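Local structure of bacterial regulatory proteins, TetR family (Nitrosomonas europaea, 3NI7) at residues A[27-32]-A[49-54]; A[61-66]-A[89-94]; A[82-87]-A[130-135]; A[157-162]-A[172-177]. The protein probably binds DNA as a transcriptional regulator of the TetR family, with a predicted helix-turn-helix near its N-terminus. All coordinates share one frame; numbering follows the deposited sequence.

Interaction 1. Residues A[27-32]-A[49-54]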
# COMPACT_ATOMS: atom_id res chain seq x y z
N ALA A 27 18.48 11.93 -11.31
CA ALA A 27 19.65 12.40 -12.06
C ALA A 27 20.05 11.52 -13.26
O ALA A 27 20.86 11.95 -14.13
CB ALA A 27 20.83 12.51 -11.12
N VAL A 28 19.50 10.31 -13.33
CA VAL A 28 19.98 9.36 -14.33
C VAL A 28 19.43 9.66 -15.72
O VAL A 28 18.22 9.66 -15.92
CB VAL A 28 19.58 7.93 -14.01
CG1 VAL A 28 19.91 7.04 -15.22
CG2 VAL A 28 20.26 7.44 -12.77
N ARG A 29 20.34 9.89 -16.67
CA ARG A 29 20.00 10.03 -18.10
C ARG A 29 20.60 8.90 -18.93
O ARG A 29 21.62 8.30 -18.56
CB ARG A 29 20.54 11.35 -18.64
CG ARG A 29 19.99 12.58 -17.98
CD ARG A 29 18.50 12.74 -18.19
NE ARG A 29 18.00 13.81 -17.33
CZ ARG A 29 17.79 13.71 -16.02
NH1 ARG A 29 18.01 12.55 -15.39
NH2 ARG A 29 17.36 14.76 -15.34
N LEU A 30 19.96 8.61 -20.05
CA LEU A 30 20.39 7.55 -20.95
C LEU A 30 21.78 7.83 -21.53
O LEU A 30 22.59 6.92 -21.66
CB LEU A 30 19.38 7.36 -22.09
CG LEU A 30 18.26 6.35 -21.85
CD1 LEU A 30 18.52 5.54 -20.59
CD2 LEU A 30 16.92 7.05 -21.77
N TYR A 31 22.03 9.08 -21.88
CA TYR A 31 23.31 9.45 -22.47
C TYR A 31 24.43 9.10 -21.50
O TYR A 31 25.49 8.61 -21.90
CB TYR A 31 23.35 10.94 -22.79
N ASP A 32 24.19 9.34 -20.21
CA ASP A 32 25.16 9.03 -19.18
C ASP A 32 25.42 7.53 -19.14
O ASP A 32 26.56 7.09 -18.97
CB ASP A 32 24.67 9.52 -17.82
CG ASP A 32 24.78 11.02 -17.66
OD1 ASP A 32 25.77 11.60 -18.15
OD2 ASP A 32 23.87 11.62 -17.06
N ARG A 49 14.05 3.05 -24.84
CA ARG A 49 13.73 4.37 -25.38
C ARG A 49 13.35 5.39 -24.30
O ARG A 49 13.36 6.59 -24.56
CB ARG A 49 12.61 4.23 -26.42
CG ARG A 49 13.04 3.33 -27.58
CD ARG A 49 12.02 3.20 -28.59
NE ARG A 49 11.97 4.39 -29.43
CZ ARG A 49 11.02 5.33 -29.39
NH1 ARG A 49 10.02 5.25 -28.52
NH2 ARG A 49 11.07 6.35 -30.24
N GLU A 50 13.05 4.91 -23.08
CA GLU A 50 12.59 5.74 -21.95
C GLU A 50 13.14 5.25 -20.62
O GLU A 50 13.45 4.08 -20.48
CB GLU A 50 11.06 5.71 -21.83
CG GLU A 50 10.29 6.70 -22.69
CD GLU A 50 8.77 6.65 -22.42
OE1 GLU A 50 8.36 6.33 -21.28
OE2 GLU A 50 7.97 6.91 -23.34
N LYS A 51 13.21 6.15 -19.66
CA LYS A 51 13.73 5.84 -18.33
C LYS A 51 12.80 4.83 -17.59
O LYS A 51 13.25 3.86 -16.95
CB LYS A 51 13.87 7.16 -17.56
CG LYS A 51 15.04 7.24 -16.60
CD LYS A 51 15.18 8.66 -16.04
CE LYS A 51 15.66 8.65 -14.58
NZ LYS A 51 15.95 10.01 -14.05
N ASP A 52 11.49 5.03 -17.69
CA ASP A 52 10.55 4.04 -17.16
C ASP A 52 10.93 2.65 -17.62
O ASP A 52 10.99 1.77 -16.85
CB ASP A 52 9.13 4.28 -17.70
CG ASP A 52 8.45 5.48 -17.07
OD1 ASP A 52 8.44 5.55 -15.81
OD2 ASP A 52 7.91 6.33 -17.86
N GLU A 53 11.15 2.45 -18.91
CA GLU A 53 11.36 1.10 -19.43
C GLU A 53 12.36 0.35 -18.59
O GLU A 53 12.28 -0.86 -18.51
CB GLU A 53 11.77 1.12 -20.91
CG GLU A 53 10.62 1.46 -21.84
CD GLU A 53 11.01 1.51 -23.33
OE1 GLU A 53 12.17 1.14 -23.70
OE2 GLU A 53 10.15 1.95 -24.16
N LEU A 54 13.29 1.08 -17.96
CA LEU A 54 14.32 0.50 -17.08
C LEU A 54 13.77 -0.03 -15.73
O LEU A 54 14.19 -1.07 -15.19
CB LEU A 54 15.43 1.53 -16.83
CG LEU A 54 16.29 1.99 -18.02
CD1 LEU A 54 16.79 3.41 -17.80
CD2 LEU A 54 17.47 1.06 -18.20
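The side chain of K51 runs across to V28 and sets its ammonium beside the main chain there. NZ lies 3.0 Å from V28 O, a weak hydrogen bond. The methylene CE packs against V28 CB at 4.0 Å. The stronger partner of NZ is the carbonyl oxygen of W25, and the W25 ring adds a cation-pi contact. R29 comes to the same V28 carbonyl from its own side. A bend at chi2 (-64°) folds its chain back until NH1 makes a second weak bond to V28 O, at 2.9 Å. NH1 also bonds to E26 O. The two chains meet at a slant, with R29 NH1 and K51 NZ 3.5 Å apart. The carbonyl oxygens around them probably offset the like charges. A methionine in place of K51 would probably leave W25 O without this donor and lose the cation-pi contact. R29 is the N-cap of helix 30-36, the first helix of the predicted helix-turn-helix, and K51 lies just past that motif, close to the start of helix 51-69. The hydrophobic part of the contact is L30 against L54. These two leucines pass alongside one another, heading opposite ways, and their CD1 atoms meet at 3.9 Å. L54 also packs on I12 and A16 of helix 7-22, while L30 touches L41 of helix 41-47.

Interaction 2. Residues A[61-66]-A[89-94]; sequences RADSRM and MIWLDA
W91 and D63 share the one hydrogen bond between the two segments. NE1 of W91 donates to D63 OD1 at 2.6 Å, and the acceptor is met nearly along its C-O bond. The two side chains lie side by side and point the same way. The carboxylate and the indole are almost coplanar, 17° apart. The chi1 of W91 (-163°) swings CG away from its own backbone N and turns the indole toward helix 51-69. The second oxygen of D63 forms a salt bridge with R124, so the carboxylate ties W91 to a third helix. Next comes the selenium of selenomethionine M66, 4.4 Å from the centroid of the five-membered ring of W91 and oblique to it, in a Met-aromatic contact. Apolar packing joins A62 to W91 and A94. A62 CB sits close to W91 CD1, and A94 CB meets A62 CB at 3.8 Å. I90 makes a separate packing contact with R65, crossing it at about a right angle. Its CG2 lies over one face of the guanidinium and 3.6 Å from R65 CB. A leucine in place of W91 would probably leave D63 OD1 without its N-H donor and open a gap beside A62 and M66. The helix segments run roughly antiparallel, at 141°, with axes 8.0 Å apart. M66 continues onto T128, W131 and V132 of helix 115-135, while W91 meets Y156 and F160 of helix 149-164.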
# COMPACT_ATOMS: atom_id res chain seq x y z
N ARG A 61 13.62 -8.32 -13.34
CA ARG A 61 14.77 -9.09 -12.93
C ARG A 61 14.43 -9.83 -11.62
O ARG A 61 14.73 -11.02 -11.48
CB ARG A 61 16.01 -8.21 -12.78
CG ARG A 61 17.21 -9.02 -12.43
CD ARG A 61 18.41 -8.19 -12.40
NE ARG A 61 18.74 -7.77 -13.73
CZ ARG A 61 19.84 -7.12 -14.04
NH1 ARG A 61 20.71 -6.81 -13.08
NH2 ARG A 61 20.05 -6.75 -15.33
N ALA A 62 13.79 -9.13 -10.68
CA ALA A 62 13.30 -9.75 -9.43
C ALA A 62 12.34 -10.91 -9.74
O ALA A 62 12.60 -12.07 -9.42
CB ALA A 62 12.60 -8.72 -8.59
N ASP A 63 11.33 -10.63 -10.56
CA ASP A 63 10.33 -11.64 -10.82
C ASP A 63 11.01 -12.90 -11.33
O ASP A 63 10.54 -14.01 -11.05
CB ASP A 63 9.32 -11.13 -11.85
CG ASP A 63 8.49 -9.97 -11.33
OD1 ASP A 63 8.62 -9.64 -10.13
OD2 ASP A 63 7.71 -9.40 -12.12
N SER A 64 12.10 -12.77 -12.09
CA SER A 64 12.71 -13.97 -12.64
C SER A 64 13.54 -14.72 -11.59
O SER A 64 13.68 -15.93 -11.67
CB SER A 64 13.60 -13.63 -13.80
OG SER A 64 14.89 -13.48 -13.25
N ARG A 65 14.12 -14.00 -10.63
CA ARG A 65 14.77 -14.69 -9.48
C ARG A 65 13.74 -15.54 -8.77
O ARG A 65 13.91 -16.74 -8.55
CB ARG A 65 15.48 -13.71 -8.51
CG ARG A 65 16.95 -13.35 -8.97
CD ARG A 65 17.92 -14.61 -8.92
NE ARG A 65 17.89 -15.28 -7.58
CZ ARG A 65 17.26 -16.43 -7.25
NH1 ARG A 65 17.34 -16.87 -6.00
NH2 ARG A 65 16.57 -17.16 -8.13
N MSE A 66 12.63 -14.90 -8.51
CA MSE A 66 11.49 -15.57 -7.94
C MSE A 66 11.06 -16.79 -8.76
O MSE A 66 10.70 -17.81 -8.26
CB MSE A 66 10.37 -14.58 -7.88
CG MSE A 66 9.32 -14.93 -6.93
SE MSE A 66 8.38 -13.32 -6.34
CE MSE A 66 7.02 -13.31 -7.72
N MSE A 89 10.63 -12.98 -0.29
CA MSE A 89 11.96 -12.62 0.13
C MSE A 89 12.95 -12.62 -1.03
O MSE A 89 13.66 -11.66 -1.18
CB MSE A 89 12.44 -13.49 1.33
CG MSE A 89 11.81 -13.12 2.68
SE MSE A 89 11.56 -11.17 3.01
CE MSE A 89 13.39 -10.47 2.70
N ILE A 90 12.95 -13.65 -1.88
CA ILE A 90 13.80 -13.65 -3.09
C ILE A 90 13.56 -12.39 -3.89
O ILE A 90 14.46 -11.71 -4.34
CB ILE A 90 13.51 -14.82 -4.02
CG1 ILE A 90 13.94 -16.14 -3.42
CG2 ILE A 90 14.30 -14.66 -5.26
CD1 ILE A 90 15.43 -16.36 -3.48
N TRP A 91 12.31 -12.05 -4.04
CA TRP A 91 11.99 -10.85 -4.79
C TRP A 91 12.64 -9.64 -4.12
O TRP A 91 13.26 -8.81 -4.79
CB TRP A 91 10.48 -10.69 -4.81
CG TRP A 91 9.95 -9.79 -5.80
CD1 TRP A 91 9.89 -10.01 -7.11
CD2 TRP A 91 9.31 -8.54 -5.56
NE1 TRP A 91 9.28 -8.95 -7.75
CE2 TRP A 91 8.92 -8.03 -6.81
CE3 TRP A 91 9.03 -7.79 -4.40
CZ2 TRP A 91 8.29 -6.80 -6.96
CZ3 TRP A 91 8.41 -6.58 -4.53
CH2 TRP A 91 8.05 -6.08 -5.81
N LEU A 92 12.52 -9.53 -2.80
CA LEU A 92 13.05 -8.31 -2.16
C LEU A 92 14.57 -8.30 -2.08
O LEU A 92 15.19 -7.24 -2.20
CB LEU A 92 12.42 -8.09 -0.82
CG LEU A 92 10.96 -7.64 -0.94
CD1 LEU A 92 10.17 -8.10 0.30
CD2 LEU A 92 10.87 -6.13 -1.10
N ASP A 93 15.16 -9.48 -1.95
CA ASP A 93 16.60 -9.60 -2.01
C ASP A 93 17.13 -9.17 -3.40
O ASP A 93 18.10 -8.43 -3.53
CB ASP A 93 17.02 -11.03 -1.67
CG ASP A 93 16.93 -11.33 -0.18
OD1 ASP A 93 16.52 -10.43 0.61
OD2 ASP A 93 17.25 -12.47 0.21
N ALA A 94 16.45 -9.65 -4.44
CA ALA A 94 16.77 -9.25 -5.76
C ALA A 94 16.81 -7.72 -5.84
O ALA A 94 17.82 -7.09 -6.26
CB ALA A 94 15.76 -9.80 -6.70

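Interaction 3. Residues A[82-87]-A[130-135]; sequences ERIHHL and QWVREA
The backbone N of A135 bonds to W131 O at 2.8 Å, and this helical turn brings both residues onto L87 of the facing helix. No hydrogen bond crosses between the segments; the contact itself is apolar. L87 is its centre. CD1 is the branch that does most of the touching: it reaches V132 CG1 at 3.5 Å, A135 CB at 3.9 Å and W131 CZ3 at 4.1 Å. It meets the indole obliquely. L87 and V132 lie alongside each other, pointing opposite ways. The chi1 of V132 (-177°) sends CG1 toward L87 and I84, and that methyl takes I84 CG2 at 4.1 Å. Helices 80-96 and 115-135 pack here roughly antiparallel, at 138° and with axes 9.4 Å apart, within the all-helical body that follows the N-terminal DNA-binding region in TetR regulators. Helix 51-69 also reaches this junction, where its M66 touches L87. F75, in the loop after that helix, packs on L87 too. I84 also touches L182 of helix 172-187.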
# COMPACT_ATOMS: atom_id res chain seq x y z
N GLU A 82 5.73 -21.19 4.42
CA GLU A 82 7.13 -20.93 4.07
C GLU A 82 7.27 -20.56 2.58
O GLU A 82 8.07 -19.71 2.25
CB GLU A 82 8.03 -22.15 4.40
CG GLU A 82 8.11 -22.55 5.88
CD GLU A 82 8.95 -23.84 6.13
OE1 GLU A 82 10.22 -23.75 6.21
OE2 GLU A 82 8.33 -24.94 6.26
N ARG A 83 6.47 -21.18 1.71
CA ARG A 83 6.60 -20.95 0.24
C ARG A 83 6.40 -19.51 -0.21
O ARG A 83 7.25 -18.93 -0.82
CB ARG A 83 5.67 -21.87 -0.56
CG ARG A 83 6.16 -23.32 -0.65
CD ARG A 83 5.28 -24.15 -1.54
NE ARG A 83 5.72 -25.54 -1.61
CZ ARG A 83 5.12 -26.49 -2.34
NH1 ARG A 83 4.05 -26.21 -3.10
NH2 ARG A 83 5.60 -27.73 -2.33
N ILE A 84 5.28 -18.93 0.15
CA ILE A 84 5.03 -17.54 -0.09
C ILE A 84 6.06 -16.65 0.54
O ILE A 84 6.47 -15.70 -0.07
CB ILE A 84 3.69 -17.12 0.45
CG1 ILE A 84 2.60 -17.81 -0.36
CG2 ILE A 84 3.55 -15.62 0.35
CD1 ILE A 84 1.21 -17.78 0.25
N HIS A 85 6.46 -16.91 1.79
CA HIS A 85 7.49 -16.08 2.45
C HIS A 85 8.82 -16.18 1.71
O HIS A 85 9.58 -15.22 1.60
CB HIS A 85 7.66 -16.53 3.89
CG HIS A 85 8.69 -15.76 4.66
ND1 HIS A 85 9.98 -16.20 4.83
CD2 HIS A 85 8.58 -14.62 5.39
CE1 HIS A 85 10.64 -15.34 5.59
NE2 HIS A 85 9.81 -14.38 5.96
N HIS A 86 9.11 -17.35 1.19
CA HIS A 86 10.37 -17.54 0.54
C HIS A 86 10.42 -16.76 -0.78
O HIS A 86 11.41 -16.06 -1.07
CB HIS A 86 10.60 -19.02 0.31
CG HIS A 86 12.03 -19.33 0.02
ND1 HIS A 86 12.73 -18.72 -1.01
CD2 HIS A 86 12.92 -20.14 0.66
CE1 HIS A 86 13.98 -19.16 -1.01
NE2 HIS A 86 14.12 -20.02 -0.01
N LEU A 87 9.37 -16.85 -1.59
CA LEU A 87 9.35 -16.14 -2.86
C LEU A 87 9.40 -14.64 -2.64
O LEU A 87 10.05 -13.94 -3.39
CB LEU A 87 8.10 -16.47 -3.66
CG LEU A 87 7.90 -17.95 -3.99
CD1 LEU A 87 6.48 -18.18 -4.51
CD2 LEU A 87 9.00 -18.38 -4.98
N GLN A 130 -0.96 -12.90 -7.70
CA GLN A 130 -1.74 -14.10 -8.05
C GLN A 130 -0.83 -15.22 -8.46
O GLN A 130 -1.14 -16.39 -8.28
CB GLN A 130 -2.71 -13.78 -9.14
CG GLN A 130 -3.79 -12.86 -8.64
CD GLN A 130 -4.67 -12.38 -9.71
OE1 GLN A 130 -4.41 -12.64 -10.89
NE2 GLN A 130 -5.73 -11.69 -9.34
N TRP A 131 0.34 -14.80 -8.94
CA TRP A 131 1.39 -15.69 -9.37
C TRP A 131 2.02 -16.34 -8.15
O TRP A 131 2.32 -17.52 -8.16
CB TRP A 131 2.46 -14.90 -10.15
CG TRP A 131 3.52 -15.78 -10.64
CD1 TRP A 131 3.53 -16.40 -11.82
CD2 TRP A 131 4.67 -16.24 -9.94
NE1 TRP A 131 4.61 -17.21 -11.92
CE2 TRP A 131 5.33 -17.14 -10.77
CE3 TRP A 131 5.20 -15.99 -8.69
CZ2 TRP A 131 6.51 -17.76 -10.40
CZ3 TRP A 131 6.38 -16.62 -8.33
CH2 TRP A 131 7.01 -17.49 -9.18
N VAL A 132 2.27 -15.56 -7.11
CA VAL A 132 2.91 -16.15 -5.95
C VAL A 132 1.96 -17.19 -5.31
O VAL A 132 2.37 -18.28 -4.89
CB VAL A 132 3.31 -15.09 -4.86
CG1 VAL A 132 4.02 -15.77 -3.77
CG2 VAL A 132 4.17 -14.03 -5.43
N ARG A 133 0.68 -16.81 -5.28
CA ARG A 133 -0.37 -17.59 -4.61
C ARG A 133 -0.46 -18.96 -5.32
O ARG A 133 -0.39 -20.03 -4.67
CB ARG A 133 -1.67 -16.77 -4.67
CG ARG A 133 -2.83 -17.21 -3.77
CD ARG A 133 -4.20 -16.51 -4.24
NE ARG A 133 -5.25 -16.48 -3.20
CZ ARG A 133 -6.56 -16.53 -3.42
NH1 ARG A 133 -7.06 -16.54 -4.67
NH2 ARG A 133 -7.39 -16.51 -2.37
N GLU A 134 -0.55 -18.92 -6.64
CA GLU A 134 -0.59 -20.14 -7.43
C GLU A 134 0.72 -20.90 -7.31
O GLU A 134 0.71 -22.14 -7.32
CB GLU A 134 -0.84 -19.83 -8.92
CG GLU A 134 -2.23 -20.01 -9.40
CD GLU A 134 -2.24 -20.63 -10.77
OE1 GLU A 134 -2.45 -21.86 -10.91
OE2 GLU A 134 -2.03 -19.89 -11.72
N ALA A 135 1.83 -20.16 -7.24
CA ALA A 135 3.18 -20.74 -7.23
C ALA A 135 3.40 -21.61 -6.01
O ALA A 135 4.23 -22.52 -6.05
CB ALA A 135 4.19 -19.67 -7.23

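Interaction 4. Residues A[157-162]-A[172-177]; sequences LMTFFF and RHTRQF
F162 and F177 stack face to face, with planes 8° apart and centroids 4.7 Å from each other. F177 CB lies over the same face of F162 as the F177 ring, 4.2 Å from F162 CE2. The edge of F162 points at the facing backbone, where CE2 is 3.7 Å from T174 N. That N-H is not left to the ring, for it bonds to D166. H173 CB packs beside F162 CE2 at 4.0 Å. Both phenylalanines place CG opposite the backbone N about the first torsion (chi1 176° in F162), which carries each ring across to the opposite helix. The edge of F177 takes T159 OG1 in its plane, 3.3 Å from CE1. T159 OG1 has its real polar partner in its own helix, I155 O. M158 CB also meets F177 at CZ, 4.2 Å away. T159 and T174 touch through their CG2 methyls at 3.5 Å. M158 packs on V122 of the second subunit and F162 on E111 of that same subunit. The segments run antiparallel at 168°, with axes 9.9 Å apart. This is an antiparallel helical hairpin of helices 149-164 and 172-187. The last two helices of TetR regulators commonly build the dimer interface, and the subunit contacts of helix 149-164 here are consistent with that.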
# COMPACT_ATOMS: atom_id res chain seq x y z
N LEU A 157 2.00 -5.62 -0.26
CA LEU A 157 2.20 -4.19 -0.23
C LEU A 157 2.90 -3.68 1.02
O LEU A 157 3.90 -3.00 0.94
CB LEU A 157 0.85 -3.48 -0.37
CG LEU A 157 0.36 -3.55 -1.81
CD1 LEU A 157 -0.81 -2.65 -2.03
CD2 LEU A 157 1.44 -3.13 -2.68
N MSE A 158 2.36 -3.99 2.19
CA MSE A 158 2.88 -3.39 3.42
C MSE A 158 4.32 -3.79 3.67
O MSE A 158 5.17 -2.94 3.98
CB MSE A 158 2.10 -3.84 4.61
CG MSE A 158 1.05 -2.90 5.10
SE MSE A 158 0.49 -3.73 6.89
CE MSE A 158 -0.65 -2.24 7.56
N THR A 159 4.60 -5.07 3.51
CA THR A 159 5.94 -5.54 3.72
C THR A 159 6.89 -4.77 2.82
O THR A 159 7.97 -4.38 3.25
CB THR A 159 6.05 -6.99 3.36
OG1 THR A 159 5.06 -7.69 4.09
CG2 THR A 159 7.40 -7.53 3.73
N PHE A 160 6.45 -4.57 1.57
CA PHE A 160 7.26 -3.91 0.56
C PHE A 160 7.66 -2.52 0.98
O PHE A 160 8.85 -2.18 1.01
CB PHE A 160 6.47 -3.83 -0.73
CG PHE A 160 7.25 -3.27 -1.87
CD1 PHE A 160 8.56 -3.67 -2.09
CD2 PHE A 160 6.69 -2.36 -2.72
CE1 PHE A 160 9.28 -3.17 -3.10
CE2 PHE A 160 7.41 -1.88 -3.73
CZ PHE A 160 8.72 -2.28 -3.91
N PHE A 161 6.66 -1.73 1.34
CA PHE A 161 6.90 -0.38 1.80
C PHE A 161 7.71 -0.33 3.08
O PHE A 161 8.62 0.51 3.19
CB PHE A 161 5.60 0.41 1.86
CG PHE A 161 5.24 1.01 0.51
CD1 PHE A 161 5.65 2.31 0.18
CD2 PHE A 161 4.58 0.24 -0.47
CE1 PHE A 161 5.35 2.85 -1.08
CE2 PHE A 161 4.27 0.77 -1.72
CZ PHE A 161 4.65 2.07 -2.03
N PHE A 162 7.45 -1.27 4.00
CA PHE A 162 8.25 -1.41 5.23
C PHE A 162 9.71 -1.78 4.91
O PHE A 162 10.64 -1.26 5.51
CB PHE A 162 7.61 -2.47 6.14
CG PHE A 162 8.39 -2.79 7.38
CD1 PHE A 162 8.10 -2.15 8.57
CD2 PHE A 162 9.43 -3.73 7.36
CE1 PHE A 162 8.84 -2.45 9.76
CE2 PHE A 162 10.19 -4.03 8.53
CZ PHE A 162 9.88 -3.39 9.72
N ARG A 172 16.65 -8.34 8.14
CA ARG A 172 16.16 -9.14 9.24
C ARG A 172 14.74 -8.69 9.61
O ARG A 172 13.82 -9.52 9.69
CB ARG A 172 17.08 -8.99 10.47
N HIS A 173 14.56 -7.38 9.78
CA HIS A 173 13.33 -6.86 10.35
C HIS A 173 12.17 -7.20 9.42
O HIS A 173 11.14 -7.68 9.92
CB HIS A 173 13.40 -5.35 10.61
CG HIS A 173 14.14 -4.97 11.85
ND1 HIS A 173 15.06 -3.95 11.89
CD2 HIS A 173 14.09 -5.47 13.11
CE1 HIS A 173 15.56 -3.83 13.11
NE2 HIS A 173 14.99 -4.75 13.87
N THR A 174 12.33 -6.96 8.11
CA THR A 174 11.34 -7.33 7.11
C THR A 174 11.01 -8.82 7.11
O THR A 174 9.87 -9.18 7.08
CB THR A 174 11.84 -6.99 5.65
OG1 THR A 174 12.12 -5.57 5.51
CG2 THR A 174 10.81 -7.41 4.63
N ARG A 175 12.01 -9.67 7.15
CA ARG A 175 11.81 -11.13 7.12
C ARG A 175 10.89 -11.53 8.24
O ARG A 175 9.90 -12.22 8.02
CB ARG A 175 13.14 -11.89 7.27
CG ARG A 175 14.31 -11.29 6.38
CD ARG A 175 15.55 -12.17 6.35
NE ARG A 175 15.27 -13.39 5.59
CZ ARG A 175 15.57 -13.54 4.30
NH1 ARG A 175 16.19 -12.56 3.60
NH2 ARG A 175 15.25 -14.68 3.71
N GLN A 176 11.20 -11.07 9.45
CA GLN A 176 10.34 -11.35 10.61
C GLN A 176 8.96 -10.75 10.45
O GLN A 176 7.97 -11.44 10.70
CB GLN A 176 10.97 -10.82 11.87
CG GLN A 176 10.45 -11.52 13.12
CD GLN A 176 11.16 -11.07 14.35
OE1 GLN A 176 10.80 -11.47 15.41
NE2 GLN A 176 12.19 -10.24 14.19
N PHE A 177 8.90 -9.50 10.00
CA PHE A 177 7.61 -8.81 9.78
C PHE A 177 6.70 -9.61 8.86
O PHE A 177 5.54 -9.81 9.16
CB PHE A 177 7.84 -7.41 9.23
CG PHE A 177 6.60 -6.73 8.76
CD1 PHE A 177 6.14 -6.92 7.45
CD2 PHE A 177 5.93 -5.86 9.59
CE1 PHE A 177 4.98 -6.26 7.01
CE2 PHE A 177 4.78 -5.19 9.15
CZ PHE A 177 4.30 -5.39 7.87

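Interaction 1 stands apart, in the predicted DNA-binding region, and the other three lie in the helical body. Its centre is 22 Å from that of interaction 2, yet both use helix 51-69, which links the two regions. Interactions 2 and 3 touch and share helix 80-96. Their centres are 12 Å apart, and selenomethionine M66 is the joint. Interaction 4 adjoins interaction 2, centre to centre 14 Å, through F160 against L92 and W91. It meets interaction 3 where H85 NE2 lies 3.0 Å from R175 O, a probable hydrogen bond. Interactions 1 and 3 lie on opposite sides of the chain's centre, 32 Å between centres.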